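Local coordinates for uncharacterized protein (Bombyx mori, PDB 5AZ1) that is probably an aldo/keto reductase that reduces carbonyl compounds with NADPH, the cofactor it binds here, at residues 23-28 with 73-78; 67-72 with 99-104. All coordinates share one frame; numbering follows the deposited sequence.

Contact 1: residues 23-28 with 73-78; sequences GTWLGV and HFYRVE. With NDP (NADPH dihydro-nicotinamide-adenine-dinucleotide phosphate), chain J.
Trp25 and Tyr75 bring the backbones of 23-28, an irregular loop, and 73-78, which starts with a 3-10 turn, together, their CA atoms 5.4 Å apart. CB of Trp25 sits squarely over the face of the Tyr75 ring, a CH-pi contact 3.7 Å from the centroid. With CG anti to the backbone N (chi1 171°), the indole swings out past that ring, bringing CE3 to 3.3 Å from Tyr75 CD1, and its far corner reaches Phe74, where CH2 lies 3.5 Å from CE2. Both ring pairs are oblique, with indole planes turned by 33° from Phe74 and 37° from Tyr75, and the three residues form an aromatic cluster. The NH1 atom of Arg76 lies above the rim of the Phe74 ring and donates a nearly straight bond to the Phe74 carbonyl oxygen. Between the loops, one water donates to the carbonyl oxygens of Thr24 and Tyr75 and accepts from the Leu26 amide. On the cofactor side Trp25 N donates to NDP O3D at 3.1 Å, while Thr24 N makes a weak bond to O2D. The Tyr75 hydroxyl is hydrogen-bonded to Lys104 NZ and lies beside the nicotinamide, consistent with the catalytic tyrosine of aldo/keto reductases. A phenylalanine here would probably keep the platform for Trp25 but leave Lys104 NZ without this hydroxyl partner beside the nicotinamide. The contact joins the loops that follow strands 22-23 and 68-70; Leu26 and Val77 pack on helix 51-64, and Val77 occupies the N-cap position of helix 78-90.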
ATOM      1  N   GLY A  23      -4.681   1.942   5.824  1.00 21.07           N
ATOM      2  CA  GLY A  23      -3.860   0.749   5.961  1.00 23.84           C
ATOM      3  C   GLY A  23      -4.228  -0.192   7.114  1.00 25.94           C
ATOM      4  O   GLY A  23      -4.736   0.258   8.122  1.00 26.54           O
ATOM      5  N   THR A  24      -3.987  -1.495   6.950  1.00 25.70           N
ATOM      6  CA  THR A  24      -4.472  -2.472   7.883  1.00 28.83           C
ATOM      7  C   THR A  24      -3.428  -3.454   8.369  1.00 31.10           C
ATOM      8  O   THR A  24      -3.787  -4.459   8.997  1.00 30.66           O
ATOM      9  CB  THR A  24      -5.718  -3.207   7.329  1.00 27.74           C
ATOM     10  OG1 THR A  24      -5.392  -4.034   6.213  1.00 26.18           O
ATOM     11  CG2 THR A  24      -6.794  -2.236   6.938  1.00 26.67           C
ATOM     12  N   TRP A  25      -2.150  -3.175   8.110  1.00 29.74           N
ATOM     13  CA  TRP A  25      -1.082  -4.049   8.604  1.00 31.97           C
ATOM     14  C   TRP A  25      -0.640  -3.626  10.012  1.00 34.23           C
ATOM     15  O   TRP A  25      -0.369  -2.475  10.254  1.00 35.50           O
ATOM     16  CB  TRP A  25       0.075  -3.977   7.683  1.00 33.31           C
ATOM     17  CG  TRP A  25       1.275  -4.629   8.147  1.00 37.15           C
ATOM     18  CD1 TRP A  25       2.502  -4.057   8.258  1.00 42.56           C
ATOM     19  CD2 TRP A  25       1.424  -5.981   8.544  1.00 35.73           C
ATOM     20  NE1 TRP A  25       3.402  -4.965   8.690  1.00 42.98           N
ATOM     21  CE2 TRP A  25       2.770  -6.161   8.884  1.00 40.42           C
ATOM     22  CE3 TRP A  25       0.542  -7.053   8.693  1.00 37.40           C
ATOM     23  CZ2 TRP A  25       3.280  -7.387   9.334  1.00 42.83           C
ATOM     24  CZ3 TRP A  25       1.040  -8.271   9.152  1.00 40.39           C
ATOM     25  CH2 TRP A  25       2.409  -8.434   9.461  1.00 40.34           C
ATOM     26  N   LEU A  26      -0.623  -4.560  10.946  1.00 38.70           N
ATOM     27  CA  LEU A  26      -0.319  -4.242  12.360  1.00 46.09           C
ATOM     28  C   LEU A  26       1.118  -4.499  12.794  1.00 52.45           C
ATOM     29  O   LEU A  26       1.557  -3.976  13.812  1.00 70.44           O
ATOM     30  CB  LEU A  26      -1.295  -4.955  13.289  1.00 40.16           C
ATOM     31  CG  LEU A  26      -2.692  -4.370  13.161  1.00 39.18           C
ATOM     32  CD1 LEU A  26      -3.681  -5.085  14.044  1.00 42.21           C
ATOM     33  CD2 LEU A  26      -2.764  -2.890  13.420  1.00 37.18           C
ATOM     34  N   GLY A  27       1.853  -5.289  12.039  1.00 62.45           N
ATOM     35  CA  GLY A  27       3.289  -5.345  12.203  1.00 73.98           C
ATOM     36  C   GLY A  27       3.773  -6.668  12.760  1.00 90.94           C
ATOM     37  O   GLY A  27       3.032  -7.423  13.408  1.00 93.59           O
ATOM     38  N   VAL A  28       5.039  -6.942  12.468  1.00105.57           N
ATOM     39  CA  VAL A  28       5.787  -8.015  13.094  1.00 99.29           C
ATOM     40  C   VAL A  28       6.655  -7.234  14.095  1.00109.05           C
ATOM     41  O   VAL A  28       7.858  -7.082  13.910  1.00109.54           O
ATOM     42  CB  VAL A  28       6.560  -8.914  12.065  1.00 91.00           C
ATOM     43  CG1 VAL A  28       5.680 -10.080  11.647  1.00 87.97           C
ATOM     44  CG2 VAL A  28       7.073  -8.151  10.820  1.00 87.68           C
ATOM     45  N   HIS A  73      -4.109 -10.825   2.325  1.00 22.88           N
ATOM     46  CA  HIS A  73      -4.050 -12.119   2.966  1.00 24.17           C
ATOM     47  C   HIS A  73      -3.049 -12.142   4.129  1.00 29.41           C
ATOM     48  O   HIS A  73      -3.398 -12.463   5.277  1.00 24.58           O
ATOM     49  CB  HIS A  73      -3.714 -13.164   1.954  1.00 23.23           C
ATOM     50  CG  HIS A  73      -3.648 -14.523   2.520  1.00 24.88           C
ATOM     51  ND1 HIS A  73      -3.024 -15.562   1.865  1.00 26.28           N
ATOM     52  CD2 HIS A  73      -4.099 -15.028   3.700  1.00 26.04           C
ATOM     53  CE1 HIS A  73      -3.106 -16.651   2.608  1.00 26.44           C
ATOM     54  NE2 HIS A  73      -3.701 -16.337   3.751  1.00 24.01           N
ATOM     55  N   PHE A  74      -1.838 -11.668   3.848  1.00 30.01           N
ATOM     56  CA  PHE A  74      -0.789 -11.670   4.829  1.00 30.80           C
ATOM     57  C   PHE A  74      -1.124 -10.870   6.062  1.00 28.86           C
ATOM     58  O   PHE A  74      -0.484 -11.036   7.055  1.00 26.40           O
ATOM     59  CB  PHE A  74       0.498 -11.117   4.196  1.00 32.48           C
ATOM     60  CG  PHE A  74       1.690 -11.157   5.110  1.00 34.58           C
ATOM     61  CD1 PHE A  74       2.290 -12.372   5.417  1.00 36.22           C
ATOM     62  CD2 PHE A  74       2.237  -9.969   5.659  1.00 36.84           C
ATOM     63  CE1 PHE A  74       3.414 -12.427   6.259  1.00 36.53           C
ATOM     64  CE2 PHE A  74       3.365 -10.025   6.503  1.00 38.40           C
ATOM     65  CZ  PHE A  74       3.947 -11.262   6.804  1.00 35.75           C
ATOM     66  N   TYR A  75      -2.089  -9.961   6.028  1.00 28.13           N
ATOM     67  CA  TYR A  75      -2.294  -9.122   7.206  1.00 26.74           C
ATOM     68  C   TYR A  75      -3.176  -9.744   8.285  1.00 29.25           C
ATOM     69  O   TYR A  75      -3.384  -9.121   9.323  1.00 29.98           O
ATOM     70  CB  TYR A  75      -2.800  -7.739   6.821  1.00 26.29           C
ATOM     71  CG  TYR A  75      -1.928  -6.936   5.828  1.00 26.72           C
ATOM     72  CD1 TYR A  75      -0.597  -7.258   5.561  1.00 26.59           C
ATOM     73  CD2 TYR A  75      -2.456  -5.806   5.207  1.00 26.90           C
ATOM     74  CE1 TYR A  75       0.173  -6.506   4.687  1.00 27.61           C
ATOM     75  CE2 TYR A  75      -1.721  -5.070   4.303  1.00 28.58           C
ATOM     76  CZ  TYR A  75      -0.416  -5.430   4.009  1.00 29.99           C
ATOM     77  OH  TYR A  75       0.277  -4.664   3.102  1.00 26.98           O
ATOM     78  N   ARG A  76      -3.710 -10.930   8.026  1.00 29.45           N
ATOM     79  CA  ARG A  76      -4.431 -11.709   9.001  1.00 35.17           C
ATOM     80  C   ARG A  76      -5.818 -11.222   9.312  1.00 33.22           C
ATOM     81  O   ARG A  76      -6.576 -11.993   9.784  1.00 35.74           O
ATOM     82  CB  ARG A  76      -3.693 -11.826  10.343  1.00 39.61           C
ATOM     83  CG  ARG A  76      -2.608 -12.880  10.406  1.00 42.25           C
ATOM     84  CD  ARG A  76      -1.302 -12.389   9.879  1.00 46.28           C
ATOM     85  NE  ARG A  76      -0.171 -13.137  10.431  1.00 50.47           N
ATOM     86  CZ  ARG A  76       1.060 -13.154   9.904  1.00 52.64           C
ATOM     87  NH1 ARG A  76       1.361 -12.480   8.779  1.00 48.17           N
ATOM     88  NH2 ARG A  76       2.014 -13.867  10.499  1.00 54.95           N
ATOM     89  N   VAL A  77      -6.163  -9.975   9.031  1.00 29.85           N
ATOM     90  CA  VAL A  77      -7.372  -9.368   9.541  1.00 26.14           C
ATOM     91  C   VAL A  77      -8.506  -9.225   8.504  1.00 24.66           C
ATOM     92  O   VAL A  77      -9.459  -8.450   8.731  1.00 25.20           O
ATOM     93  CB  VAL A  77      -7.057  -7.972  10.181  1.00 30.71           C
ATOM     94  CG1 VAL A  77      -6.135  -8.168  11.406  1.00 30.70           C
ATOM     95  CG2 VAL A  77      -6.373  -7.001   9.192  1.00 32.36           C
ATOM     96  N   GLU A  78      -8.452  -9.946   7.383  1.00 22.32           N
ATOM     97  CA  GLU A  78      -9.533  -9.798   6.346  1.00 22.39           C
ATOM     98  C   GLU A  78     -10.908 -10.107   6.927  1.00 23.90           C
ATOM     99  O   GLU A  78     -11.915  -9.316   6.703  1.00 23.34           O
ATOM    100  CB  GLU A  78      -9.256 -10.681   5.117  1.00 21.60           C
ATOM    101  CG  GLU A  78      -8.057 -10.204   4.295  1.00 22.01           C
ATOM    102  CD  GLU A  78      -7.577 -11.220   3.280  1.00 23.11           C
ATOM    103  OE1 GLU A  78      -7.387 -12.405   3.660  1.00 22.71           O
ATOM    104  OE2 GLU A  78      -7.433 -10.857   2.065  1.00 21.69           O
TER
HETATM  105  PA  NDP J 409       3.028   4.278   8.012  1.00 44.98           P
HETATM  106  O1A NDP J 409       4.095   5.126   7.313  1.00 40.22           O
HETATM  107  O2A NDP J 409       1.583   4.390   7.665  1.00 36.53           O
HETATM  108  O5B NDP J 409       3.135   4.733   9.583  1.00 51.85           O
HETATM  109  C5B NDP J 409       2.529   3.995  10.632  1.00 46.79           C
HETATM  110  C4B NDP J 409       2.784   4.691  11.964  1.00 48.03           C
HETATM  111  O4B NDP J 409       2.490   6.097  11.893  1.00 43.40           O
HETATM  112  C3B NDP J 409       1.923   4.095  13.098  1.00 47.73           C
HETATM  113  O3B NDP J 409       2.775   3.612  14.126  1.00 46.37           O
HETATM  114  C2B NDP J 409       0.997   5.238  13.526  1.00 47.73           C
HETATM  115  O2B NDP J 409       0.657   5.266  14.916  1.00 50.17           O
HETATM  116  C1B NDP J 409       1.740   6.477  13.059  1.00 43.98           C
HETATM  117  N9A NDP J 409       0.888   7.564  12.591  1.00 42.87           N
HETATM  118  C8A NDP J 409      -0.076   7.488  11.645  1.00 38.46           C
HETATM  119  N7A NDP J 409      -0.630   8.693  11.422  1.00 41.14           N
HETATM  120  C5A NDP J 409       0.028   9.562  12.212  1.00 38.63           C
HETATM  121  C6A NDP J 409      -0.073  11.001  12.454  1.00 41.12           C
HETATM  122  N6A NDP J 409      -1.011  11.694  11.740  1.00 39.91           N
HETATM  123  N1A NDP J 409       0.785  11.535  13.389  1.00 41.15           N
HETATM  124  C2A NDP J 409       1.696  10.795  14.074  1.00 38.42           C
HETATM  125  N3A NDP J 409       1.848   9.469  13.890  1.00 38.92           N
HETATM  126  C4A NDP J 409       1.044   8.826  12.985  1.00 40.61           C
HETATM  127  O3  NDP J 409       3.575   2.774   8.079  1.00 49.84           O
HETATM  128  PN  NDP J 409       2.925   1.473   7.416  1.00 57.17           P
HETATM  129  O1N NDP J 409       4.063   0.781   6.729  1.00 58.78           O
HETATM  130  O2N NDP J 409       2.088   0.723   8.444  1.00 60.90           O
HETATM  131  O5D NDP J 409       1.835   2.140   6.395  1.00 53.25           O
HETATM  132  C5D NDP J 409       1.472   1.506   5.237  1.00 43.74           C
HETATM  133  C4D NDP J 409       0.270   0.589   5.121  1.00 44.34           C
HETATM  134  O4D NDP J 409       0.530   0.183   3.753  1.00 41.57           O
HETATM  135  C3D NDP J 409       0.088  -0.749   5.841  1.00 39.48           C
HETATM  136  O3D NDP J 409      -0.919  -0.672   6.822  1.00 40.95           O
HETATM  137  C2D NDP J 409      -0.373  -1.658   4.705  1.00 35.86           C
HETATM  138  O2D NDP J 409      -1.769  -1.392   4.427  1.00 24.91           O
HETATM  139  C1D NDP J 409       0.549  -1.221   3.556  1.00 40.00           C
HETATM  140  N1N NDP J 409       1.957  -1.827   3.429  1.00 45.10           N
HETATM  141  C2N NDP J 409       2.215  -2.529   2.286  1.00 42.08           C
HETATM  142  C3N NDP J 409       3.431  -3.181   2.010  1.00 43.71           C
HETATM  143  C7N NDP J 409       3.621  -3.925   0.702  1.00 36.50           C
HETATM  144  O7N NDP J 409       4.586  -4.697   0.654  1.00 30.47           O
HETATM  145  N7N NDP J 409       2.758  -3.767  -0.359  1.00 31.53           N
HETATM  146  C4N NDP J 409       4.551  -3.172   3.050  1.00 45.84           C
HETATM  147  C5N NDP J 409       4.201  -2.367   4.236  1.00 47.77           C
HETATM  148  C6N NDP J 409       2.961  -1.744   4.365  1.00 45.48           C
HETATM  149  P2B NDP J 409      -0.703   4.618  15.528  1.00 44.80           P
HETATM  150  O1X NDP J 409      -1.100   3.380  14.698  1.00 42.75           O
HETATM  151  O2X NDP J 409      -0.191   4.122  16.855  1.00 54.09           O
HETATM  152  O3X NDP J 409      -1.642   5.787  15.401  1.00 36.99           O
HETATM  153  O   HOH W   1      -2.684  -6.566  10.242  1.00 26.02           O

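Contact 2: residues 67-72 with 99-104; sequences RHIDTA and LFITTK. With NDP (NADPH dihydro-nicotinamide-adenine-dinucleotide phosphate), chain J; ACT (acetate ion), chain G.
His68, Ile69 and Asp70 pair in parallel with Phe100, Ile101 and Thr102, joining two neighbouring strands of the TIM barrel; helix 78-90 between them completes a right-handed beta-alpha-beta crossover. The strand axes approach to 4.8 Å and diverge by only 9°. The close-packed part is a ladder of four backbone bonds that starts with Phe100 N to Arg67 O, continues through Ile69 N to Phe100 O and Thr102 N to Ile69 O, and ends with Thr71 N to Thr102 O. Ile69 and Ile101 lie together on the face turned to helix 78-90, where Ile69 meets Ile81 and Val85. On the other face His68 and Phe100 run side by side, and the edge of Phe100 is directed at the imidazole face, with CD1 4.1 Å from His68 CD2. His68 ND1 is bonded to the carbonyl of Pro18, and one water links His68 NE2, Asp70 OD1 and Thr102 OG1. At the looser end, where Arg67 is partly exposed, the side chains meet only at 4.0 Å, Leu99 CD2 to Arg67 CD, although the same CD2 lies 3.5 Å from Arg67 O. There the arginine guanidinium meets an acetate, probably from the crystallisation liquor, edge-on: NE and NH2 each bond one of its oxygens at 2.9 Å. The opposite end is buried and charged. Lys104 reaches across Ala72, its CB and CD each 3.8 Å from the alanine CB, and bends only at its last torsion (chi4 108°) to deliver NZ to Asp70. Ionic pairing of this kind is characteristic of the aldo/keto reductase active site. Asp70 OD2 receives Lys104 NZ on its syn side at 2.6 Å and also accepts from the ribose hydroxyl O2D of NDP, at 2.8 Å.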
ATOM      1  N   ARG A  67     -13.188   5.880   2.032  1.00 27.45           N
ATOM      2  CA  ARG A  67     -13.710   4.796   1.252  1.00 27.57           C
ATOM      3  C   ARG A  67     -12.693   3.710   0.818  1.00 26.07           C
ATOM      4  O   ARG A  67     -13.102   2.600   0.422  1.00 23.85           O
ATOM      5  CB  ARG A  67     -14.349   5.397   0.038  1.00 28.91           C
ATOM      6  CG  ARG A  67     -15.467   6.391   0.357  1.00 31.51           C
ATOM      7  CD  ARG A  67     -16.714   5.692   0.926  1.00 32.11           C
ATOM      8  NE  ARG A  67     -17.744   6.624   1.302  1.00 32.22           N
ATOM      9  CZ  ARG A  67     -17.921   7.127   2.530  1.00 31.27           C
ATOM     10  NH1 ARG A  67     -17.155   6.824   3.568  1.00 31.33           N
ATOM     11  NH2 ARG A  67     -18.897   7.979   2.707  1.00 35.19           N
ATOM     12  N   HIS A  68     -11.398   4.007   0.900  1.00 23.60           N
ATOM     13  CA  HIS A  68     -10.365   3.136   0.344  1.00 22.87           C
ATOM     14  C   HIS A  68      -9.748   2.415   1.517  1.00 21.95           C
ATOM     15  O   HIS A  68      -9.271   3.021   2.457  1.00 17.92           O
ATOM     16  CB  HIS A  68      -9.349   3.997  -0.453  1.00 24.09           C
ATOM     17  CG  HIS A  68      -8.116   3.288  -0.938  1.00 23.92           C
ATOM     18  ND1 HIS A  68      -7.218   3.913  -1.789  1.00 22.77           N
ATOM     19  CD2 HIS A  68      -7.615   2.046  -0.713  1.00 23.51           C
ATOM     20  CE1 HIS A  68      -6.206   3.101  -2.027  1.00 22.37           C
ATOM     21  NE2 HIS A  68      -6.440   1.950  -1.421  1.00 25.34           N
ATOM     22  N   ILE A  69      -9.724   1.094   1.434  1.00 21.40           N
ATOM     23  CA  ILE A  69      -9.161   0.253   2.458  1.00 20.73           C
ATOM     24  C   ILE A  69      -8.130  -0.705   1.881  1.00 20.59           C
ATOM     25  O   ILE A  69      -8.429  -1.454   0.984  1.00 18.76           O
ATOM     26  CB  ILE A  69     -10.287  -0.617   3.097  1.00 21.25           C
ATOM     27  CG1 ILE A  69     -11.343   0.259   3.735  1.00 22.62           C
ATOM     28  CG2 ILE A  69      -9.706  -1.598   4.123  1.00 23.39           C
ATOM     29  CD1 ILE A  69     -12.621  -0.507   4.036  1.00 24.54           C
ATOM     30  N   ASP A  70      -6.931  -0.739   2.432  1.00 21.86           N
ATOM     31  CA  ASP A  70      -5.869  -1.544   1.805  1.00 20.42           C
ATOM     32  C   ASP A  70      -5.668  -2.686   2.712  1.00 20.76           C
ATOM     33  O   ASP A  70      -5.378  -2.459   3.897  1.00 21.06           O
ATOM     34  CB  ASP A  70      -4.554  -0.748   1.745  1.00 21.25           C
ATOM     35  CG  ASP A  70      -3.459  -1.527   1.107  1.00 20.78           C
ATOM     36  OD1 ASP A  70      -3.468  -1.625  -0.140  1.00 19.88           O
ATOM     37  OD2 ASP A  70      -2.600  -2.049   1.848  1.00 19.92           O
ATOM     38  N   THR A  71      -5.799  -3.915   2.210  1.00 19.82           N
ATOM     39  CA  THR A  71      -5.474  -5.028   3.072  1.00 21.32           C
ATOM     40  C   THR A  71      -4.819  -6.131   2.292  1.00 21.01           C
ATOM     41  O   THR A  71      -4.474  -5.937   1.149  1.00 24.95           O
ATOM     42  CB  THR A  71      -6.733  -5.526   3.864  1.00 22.43           C
ATOM     43  OG1 THR A  71      -6.315  -6.305   4.989  1.00 22.46           O
ATOM     44  CG2 THR A  71      -7.652  -6.344   3.029  1.00 20.27           C
ATOM     45  N   ALA A  72      -4.645  -7.288   2.906  1.00 20.79           N
ATOM     46  CA  ALA A  72      -3.924  -8.397   2.268  1.00 21.88           C
ATOM     47  C   ALA A  72      -4.171  -9.689   3.018  1.00 20.90           C
ATOM     48  O   ALA A  72      -4.427  -9.636   4.188  1.00 21.79           O
ATOM     49  CB  ALA A  72      -2.409  -8.101   2.204  1.00 19.39           C
ATOM     50  N   LEU A  99     -17.203   1.849  -1.878  1.00 24.33           N
ATOM     51  CA  LEU A  99     -15.939   1.503  -1.224  1.00 26.11           C
ATOM     52  C   LEU A  99     -14.917   1.007  -2.270  1.00 21.59           C
ATOM     53  O   LEU A  99     -15.320   0.426  -3.256  1.00 20.36           O
ATOM     54  CB  LEU A  99     -16.137   0.392  -0.197  1.00 24.72           C
ATOM     55  CG  LEU A  99     -16.989   0.786   0.979  1.00 25.57           C
ATOM     56  CD1 LEU A  99     -17.342  -0.457   1.820  1.00 24.90           C
ATOM     57  CD2 LEU A  99     -16.263   1.808   1.823  1.00 25.97           C
ATOM     58  N   PHE A 100     -13.640   1.274  -2.026  1.00 19.15           N
ATOM     59  CA  PHE A 100     -12.548   0.747  -2.827  1.00 17.64           C
ATOM     60  C   PHE A 100     -11.749  -0.152  -1.913  1.00 17.54           C
ATOM     61  O   PHE A 100     -11.061   0.339  -1.011  1.00 17.94           O
ATOM     62  CB  PHE A 100     -11.627   1.873  -3.343  1.00 17.68           C
ATOM     63  CG  PHE A 100     -10.671   1.415  -4.425  1.00 17.79           C
ATOM     64  CD1 PHE A 100      -9.495   0.694  -4.099  1.00 18.13           C
ATOM     65  CD2 PHE A 100     -10.969   1.641  -5.742  1.00 17.03           C
ATOM     66  CE1 PHE A 100      -8.627   0.272  -5.086  1.00 18.66           C
ATOM     67  CE2 PHE A 100     -10.140   1.201  -6.769  1.00 17.89           C
ATOM     68  CZ  PHE A 100      -8.968   0.502  -6.462  1.00 18.48           C
ATOM     69  N   ILE A 101     -11.804  -1.467  -2.147  1.00 19.22           N
ATOM     70  CA  ILE A 101     -11.127  -2.438  -1.285  1.00 18.74           C
ATOM     71  C   ILE A 101     -10.088  -3.213  -2.010  1.00 16.76           C
ATOM     72  O   ILE A 101     -10.370  -3.823  -3.045  1.00 16.97           O
ATOM     73  CB  ILE A 101     -12.156  -3.439  -0.676  1.00 20.43           C
ATOM     74  CG1 ILE A 101     -13.131  -2.658   0.222  1.00 20.91           C
ATOM     75  CG2 ILE A 101     -11.445  -4.503   0.140  1.00 19.35           C
ATOM     76  CD1 ILE A 101     -14.386  -3.442   0.509  1.00 26.86           C
ATOM     77  N   THR A 102      -8.885  -3.200  -1.450  1.00 16.75           N
ATOM     78  CA  THR A 102      -7.749  -3.886  -2.049  1.00 18.29           C
ATOM     79  C   THR A 102      -7.309  -5.069  -1.209  1.00 17.37           C
ATOM     80  O   THR A 102      -7.196  -4.927   0.000  1.00 17.84           O
ATOM     81  CB  THR A 102      -6.551  -2.928  -2.096  1.00 18.04           C
ATOM     82  OG1 THR A 102      -6.844  -1.820  -2.939  1.00 15.85           O
ATOM     83  CG2 THR A 102      -5.306  -3.657  -2.621  1.00 17.74           C
ATOM     84  N   THR A 103      -6.983  -6.198  -1.833  1.00 17.34           N
ATOM     85  CA  THR A 103      -6.251  -7.221  -1.130  1.00 16.96           C
ATOM     86  C   THR A 103      -5.087  -7.719  -2.028  1.00 19.28           C
ATOM     87  O   THR A 103      -4.818  -7.150  -3.067  1.00 18.97           O
ATOM     88  CB  THR A 103      -7.162  -8.352  -0.634  1.00 17.21           C
ATOM     89  OG1 THR A 103      -6.416  -9.245   0.197  1.00 18.24           O
ATOM     90  CG2 THR A 103      -7.726  -9.149  -1.744  1.00 18.30           C
ATOM     91  N   LYS A 104      -4.362  -8.730  -1.571  1.00 18.33           N
ATOM     92  CA  LYS A 104      -3.090  -9.076  -2.138  1.00 20.99           C
ATOM     93  C   LYS A 104      -2.777 -10.542  -1.950  1.00 20.34           C
ATOM     94  O   LYS A 104      -3.208 -11.151  -0.961  1.00 21.71           O
ATOM     95  CB  LYS A 104      -1.951  -8.225  -1.528  1.00 19.81           C
ATOM     96  CG  LYS A 104      -2.223  -6.736  -1.442  1.00 20.88           C
ATOM     97  CD  LYS A 104      -1.027  -6.097  -0.731  1.00 21.67           C
ATOM     98  CE  LYS A 104      -1.123  -4.614  -0.610  1.00 25.05           C
ATOM     99  NZ  LYS A 104      -1.380  -4.039   0.704  1.00 27.11           N
TER
HETATM  100  PA  NDP J 409       3.028   4.278   8.012  1.00 44.98           P
HETATM  101  O1A NDP J 409       4.095   5.126   7.313  1.00 40.22           O
HETATM  102  O2A NDP J 409       1.583   4.390   7.665  1.00 36.53           O
HETATM  103  O5B NDP J 409       3.135   4.733   9.583  1.00 51.85           O
HETATM  104  C5B NDP J 409       2.529   3.995  10.632  1.00 46.79           C
HETATM  105  C4B NDP J 409       2.784   4.691  11.964  1.00 48.03           C
HETATM  106  O4B NDP J 409       2.490   6.097  11.893  1.00 43.40           O
HETATM  107  C3B NDP J 409       1.923   4.095  13.098  1.00 47.73           C
HETATM  108  O3B NDP J 409       2.775   3.612  14.126  1.00 46.37           O
HETATM  109  C2B NDP J 409       0.997   5.238  13.526  1.00 47.73           C
HETATM  110  O2B NDP J 409       0.657   5.266  14.916  1.00 50.17           O
HETATM  111  C1B NDP J 409       1.740   6.477  13.059  1.00 43.98           C
HETATM  112  N9A NDP J 409       0.888   7.564  12.591  1.00 42.87           N
HETATM  113  C8A NDP J 409      -0.076   7.488  11.645  1.00 38.46           C
HETATM  114  N7A NDP J 409      -0.630   8.693  11.422  1.00 41.14           N
HETATM  115  C5A NDP J 409       0.028   9.562  12.212  1.00 38.63           C
HETATM  116  C6A NDP J 409      -0.073  11.001  12.454  1.00 41.12           C
HETATM  117  N6A NDP J 409      -1.011  11.694  11.740  1.00 39.91           N
HETATM  118  N1A NDP J 409       0.785  11.535  13.389  1.00 41.15           N
HETATM  119  C2A NDP J 409       1.696  10.795  14.074  1.00 38.42           C
HETATM  120  N3A NDP J 409       1.848   9.469  13.890  1.00 38.92           N
HETATM  121  C4A NDP J 409       1.044   8.826  12.985  1.00 40.61           C
HETATM  122  O3  NDP J 409       3.575   2.774   8.079  1.00 49.84           O
HETATM  123  PN  NDP J 409       2.925   1.473   7.416  1.00 57.17           P
HETATM  124  O1N NDP J 409       4.063   0.781   6.729  1.00 58.78           O
HETATM  125  O2N NDP J 409       2.088   0.723   8.444  1.00 60.90           O
HETATM  126  O5D NDP J 409       1.835   2.140   6.395  1.00 53.25           O
HETATM  127  C5D NDP J 409       1.472   1.506   5.237  1.00 43.74           C
HETATM  128  C4D NDP J 409       0.270   0.589   5.121  1.00 44.34           C
HETATM  129  O4D NDP J 409       0.530   0.183   3.753  1.00 41.57           O
HETATM  130  C3D NDP J 409       0.088  -0.749   5.841  1.00 39.48           C
HETATM  131  O3D NDP J 409      -0.919  -0.672   6.822  1.00 40.95           O
HETATM  132  C2D NDP J 409      -0.373  -1.658   4.705  1.00 35.86           C
HETATM  133  O2D NDP J 409      -1.769  -1.392   4.427  1.00 24.91           O
HETATM  134  C1D NDP J 409       0.549  -1.221   3.556  1.00 40.00           C
HETATM  135  N1N NDP J 409       1.957  -1.827   3.429  1.00 45.10           N
HETATM  136  C2N NDP J 409       2.215  -2.529   2.286  1.00 42.08           C
HETATM  137  C3N NDP J 409       3.431  -3.181   2.010  1.00 43.71           C
HETATM  138  C7N NDP J 409       3.621  -3.925   0.702  1.00 36.50           C
HETATM  139  O7N NDP J 409       4.586  -4.697   0.654  1.00 30.47           O
HETATM  140  N7N NDP J 409       2.758  -3.767  -0.359  1.00 31.53           N
HETATM  141  C4N NDP J 409       4.551  -3.172   3.050  1.00 45.84           C
HETATM  142  C5N NDP J 409       4.201  -2.367   4.236  1.00 47.77           C
HETATM  143  C6N NDP J 409       2.961  -1.744   4.365  1.00 45.48           C
HETATM  144  P2B NDP J 409      -0.703   4.618  15.528  1.00 44.80           P
HETATM  145  O1X NDP J 409      -1.100   3.380  14.698  1.00 42.75           O
HETATM  146  O2X NDP J 409      -0.191   4.122  16.855  1.00 54.09           O
HETATM  147  O3X NDP J 409      -1.642   5.787  15.401  1.00 36.99           O
HETATM  148  C   ACT G 406     -20.284   8.110  -0.771  0.80 38.00           C
HETATM  149  O   ACT G 406     -19.123   7.704  -1.054  0.80 34.64           O
HETATM  150  OXT ACT G 406     -20.705   8.089   0.403  0.80 42.71           O
HETATM  151  CH3 ACT G 406     -21.221   8.619  -1.820  0.80 38.24           C
HETATM  152  O   HOH W   2      -4.810  -0.236  -2.036  1.00 17.54           O

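How the contacts relate
Contact 1 and contact 2, with centres about 12 Å apart, meet at the mouth of the barrel, where strand 68-70 runs through Thr71 and Ala72 straight into 73-78. Thr24 OG1 lies 2.8 Å from Asp70 O and 2.7 Å from Thr71 OG1, tying the loop of contact 1 to the strand end of contact 2. On the helix side, Glu78 OE2 is 2.7 Å from Thr103 OG1, probably a hydrogen bond. Tyr75 of contact 1 with Asp70 and Lys104 of contact 2 lie together along one side of the ribose and nicotinamide of NDP, consistent with three members of the catalytic tetrad known from aldo/keto reductases.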